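Carboxypeptidase A (PDB 1JQG) probably removes C-terminal amino acids from peptides as a zinc-dependent metallocarboxypeptidase made as a proenzyme. Local coordinates at residues A[23-28]-A[84-89]. Numbering follows the deposited sequence.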
ATOM      1  N   GLY A  23     -21.345  15.076   2.910  1.00 30.27           N
ATOM      2  CA  GLY A  23     -21.376  15.615   4.271  1.00 34.35           C
ATOM      3  C   GLY A  23     -20.164  15.219   5.101  1.00 35.98           C
ATOM      4  O   GLY A  23     -19.938  15.810   6.166  1.00 40.54           O
ATOM      5  N   HIS A  24     -19.362  14.265   4.600  1.00 32.48           N
ATOM      6  CA  HIS A  24     -18.182  13.822   5.334  1.00 29.23           C
ATOM      7  C   HIS A  24     -17.090  14.900   5.291  1.00 28.35           C
ATOM      8  O   HIS A  24     -16.796  15.446   4.230  1.00 24.39           O
ATOM      9  CB  HIS A  24     -17.676  12.507   4.768  1.00 24.05           C
ATOM     10  CG  HIS A  24     -18.396  11.293   5.206  1.00 26.56           C
ATOM     11  ND1 HIS A  24     -19.768  11.279   5.360  1.00 41.41           N
ATOM     12  CD2 HIS A  24     -17.988  10.041   5.536  1.00 25.64           C
ATOM     13  CE1 HIS A  24     -20.179  10.079   5.758  1.00 32.77           C
ATOM     14  NE2 HIS A  24     -19.099   9.316   5.866  1.00 30.22           N
ATOM     15  N   ALA A  25     -16.490  15.187   6.449  1.00 27.18           N
ATOM     16  CA  ALA A  25     -15.431  16.183   6.533  1.00 24.25           C
ATOM     17  C   ALA A  25     -14.089  15.594   6.998  1.00 25.78           C
ATOM     18  O   ALA A  25     -13.947  14.688   7.819  1.00 22.71           O
ATOM     19  CB  ALA A  25     -15.768  17.295   7.509  1.00 25.73           C
ATOM     20  N   VAL A  26     -13.014  16.172   6.462  1.00 24.77           N
ATOM     21  CA  VAL A  26     -11.658  15.792   6.801  1.00 23.64           C
ATOM     22  C   VAL A  26     -11.115  16.769   7.830  1.00 23.25           C
ATOM     23  O   VAL A  26     -11.147  17.986   7.594  1.00 21.17           O
ATOM     24  CB  VAL A  26     -10.731  15.765   5.554  1.00 26.48           C
ATOM     25  CG1 VAL A  26      -9.267  15.597   5.938  1.00 23.83           C
ATOM     26  CG2 VAL A  26     -11.152  14.590   4.675  1.00 19.32           C
ATOM     27  N   TYR A  27     -10.649  16.222   8.942  1.00 21.95           N
ATOM     28  CA  TYR A  27     -10.105  17.043  10.013  1.00 27.37           C
ATOM     29  C   TYR A  27      -8.602  16.811  10.145  1.00 31.10           C
ATOM     30  O   TYR A  27      -8.055  15.759   9.767  1.00 31.59           O
ATOM     31  CB  TYR A  27     -10.811  16.742  11.326  1.00 29.82           C
ATOM     32  CG  TYR A  27     -12.198  17.336  11.477  1.00 32.89           C
ATOM     33  CD1 TYR A  27     -13.312  16.613  11.077  1.00 32.42           C
ATOM     34  CD2 TYR A  27     -12.400  18.592  12.046  1.00 34.45           C
ATOM     35  CE1 TYR A  27     -14.592  17.124  11.246  1.00 34.65           C
ATOM     36  CE2 TYR A  27     -13.670  19.125  12.183  1.00 36.66           C
ATOM     37  CZ  TYR A  27     -14.761  18.378  11.785  1.00 36.06           C
ATOM     38  OH  TYR A  27     -16.022  18.873  11.918  1.00 42.65           O
ATOM     39  N   GLN A  28      -7.909  17.797  10.682  1.00 33.08           N
ATOM     40  CA  GLN A  28      -6.486  17.697  10.987  1.00 32.94           C
ATOM     41  C   GLN A  28      -6.304  17.827  12.499  1.00 32.74           C
ATOM     42  O   GLN A  28      -6.599  18.895  13.036  1.00 36.26           O
ATOM     43  CB  GLN A  28      -5.738  18.739  10.169  1.00 27.69           C
ATOM     44  CG  GLN A  28      -4.259  18.800  10.459  1.00 32.68           C
ATOM     45  CD  GLN A  28      -3.590  20.020   9.833  1.00 40.82           C
ATOM     46  OE1 GLN A  28      -3.086  20.873  10.589  1.00 37.17           O
ATOM     47  NE2 GLN A  28      -3.612  20.058   8.503  1.00 33.95           N
ATOM     48  N   TYR A  84      -7.556  21.087  16.595  1.00 40.71           N
ATOM     49  CA  TYR A  84      -8.019  20.481  15.375  1.00 41.12           C
ATOM     50  C   TYR A  84      -8.480  21.596  14.446  1.00 40.86           C
ATOM     51  O   TYR A  84      -8.748  22.709  14.850  1.00 43.01           O
ATOM     52  CB  TYR A  84      -9.239  19.611  15.644  1.00 42.79           C
ATOM     53  CG  TYR A  84     -10.483  20.333  16.126  1.00 46.63           C
ATOM     54  CD1 TYR A  84     -11.448  20.812  15.249  1.00 46.31           C
ATOM     55  CD2 TYR A  84     -10.683  20.540  17.485  1.00 47.25           C
ATOM     56  CE1 TYR A  84     -12.578  21.460  15.703  1.00 44.89           C
ATOM     57  CE2 TYR A  84     -11.807  21.202  17.941  1.00 49.03           C
ATOM     58  CZ  TYR A  84     -12.752  21.656  17.051  1.00 46.73           C
ATOM     59  OH  TYR A  84     -13.871  22.298  17.513  1.00 49.61           O
ATOM     60  N   LYS A  85      -8.656  21.105  13.223  1.00 40.96           N
ATOM     61  CA  LYS A  85      -9.293  22.093  12.353  1.00 38.04           C
ATOM     62  C   LYS A  85      -9.647  21.523  10.998  1.00 36.93           C
ATOM     63  O   LYS A  85      -9.025  20.619  10.464  1.00 34.91           O
ATOM     64  CB  LYS A  85      -8.453  23.340  12.293  1.00 43.05           C
ATOM     65  CG  LYS A  85      -7.250  23.182  11.389  1.00 51.28           C
ATOM     66  CD  LYS A  85      -6.337  24.403  11.451  1.00 58.90           C
ATOM     67  CE  LYS A  85      -6.926  25.574  10.665  1.00 66.30           C
ATOM     68  NZ  LYS A  85      -6.911  25.245   9.198  1.00 71.87           N
ATOM     69  N   LEU A  86     -10.756  22.041  10.460  1.00 34.40           N
ATOM     70  CA  LEU A  86     -11.508  21.683   9.291  1.00 31.50           C
ATOM     71  C   LEU A  86     -10.746  21.964   7.985  1.00 34.12           C
ATOM     72  O   LEU A  86     -10.598  23.099   7.553  1.00 32.95           O
ATOM     73  CB  LEU A  86     -12.903  22.351   9.155  1.00 27.94           C
ATOM     74  CG  LEU A  86     -13.878  21.830   8.090  1.00 25.30           C
ATOM     75  CD1 LEU A  86     -14.382  20.431   8.483  1.00 29.04           C
ATOM     76  CD2 LEU A  86     -15.070  22.732   7.833  1.00 30.97           C
ATOM     77  N   GLU A  87     -10.354  20.867   7.319  1.00 33.85           N
ATOM     78  CA  GLU A  87      -9.650  20.944   6.067  1.00 32.69           C
ATOM     79  C   GLU A  87     -10.601  20.895   4.883  1.00 27.63           C
ATOM     80  O   GLU A  87     -10.445  21.579   3.879  1.00 25.11           O
ATOM     81  CB  GLU A  87      -8.600  19.824   5.983  1.00 36.25           C
ATOM     82  CG  GLU A  87      -7.735  19.948   4.714  1.00 48.95           C
ATOM     83  CD  GLU A  87      -6.584  18.957   4.697  1.00 51.08           C
ATOM     84  OE1 GLU A  87      -5.573  19.272   5.352  1.00 52.83           O
ATOM     85  OE2 GLU A  87      -6.722  17.904   4.029  1.00 55.68           O
ATOM     86  N   VAL A  88     -11.514  19.944   4.927  1.00 29.56           N
ATOM     87  CA  VAL A  88     -12.481  19.690   3.870  1.00 30.95           C
ATOM     88  C   VAL A  88     -13.859  19.515   4.499  1.00 32.61           C
ATOM     89  O   VAL A  88     -14.048  18.589   5.268  1.00 33.99           O
ATOM     90  CB  VAL A  88     -12.158  18.455   3.043  1.00 29.45           C
ATOM     91  CG1 VAL A  88     -13.090  18.351   1.830  1.00 25.04           C
ATOM     92  CG2 VAL A  88     -10.721  18.407   2.531  1.00 38.91           C
ATOM     93  N   GLU A  89     -14.803  20.376   4.167  1.00 36.76           N
ATOM     94  CA  GLU A  89     -16.137  20.317   4.756  1.00 42.36           C
ATOM     95  C   GLU A  89     -16.992  19.233   4.117  1.00 42.27           C
ATOM     96  O   GLU A  89     -17.836  18.647   4.794  1.00 43.85           O
ATOM     97  CB  GLU A  89     -16.820  21.691   4.666  1.00 50.46           C
ATOM     98  CG  GLU A  89     -18.132  21.749   5.448  1.00 67.95           C
ATOM     99  CD  GLU A  89     -18.692  23.166   5.510  1.00 73.55           C
ATOM    100  OE1 GLU A  89     -18.358  23.812   6.529  1.00 72.60           O
ATOM    101  OE2 GLU A  89     -19.420  23.595   4.586  1.00 77.51           O
TER
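Tyr27 and Leu86 meet on the helix-covered side of an antiparallel strand pair. Leu86 CD1 sits over one face of the Tyr27 ring, 4.2 Å from its centroid, in a CH-pi contact. With chi1 at -169° and chi2 at 70°, Leu86 CD1 touches both the ring and Ala25 CB, the latter at 3.6 Å. Tyr84 lies alongside Tyr27, its CD1 4.0 Å from Tyr27 CD2. Helix 70-80 packs on this side, where Phe73 also meets the Tyr27 ring. A serine in place of Tyr27 would probably leave Leu86 CD1 without its aromatic partner and open a gap beneath the helix.

On the other side Val26 is buried, its CB 3.9 Å from Val88 CB, and it packs on Leu64 of strand 61-65. The Gln28 end is looser. Lys85 is exposed to solvent and Gln28 only partly so. Gln28 NE2 stays 3.8 Å from Glu87 OE1, too far for a hydrogen bond. Glu87 instead makes a salt bridge with Lys62 through OE2.

The backbones pair regularly at Gln28 and Lys85, bonded in both directions. At Val26 the register slips. Val26 O accepts Glu87 N at 3.0 Å and, weakly, Val88 N at 3.3 Å. Val26 N donates to Val88 O. Glu87 and Val88 thus both face Val26, a classic beta bulge in edge strand 83-88 of the four-stranded antiparallel sheet of the M14 activation domain.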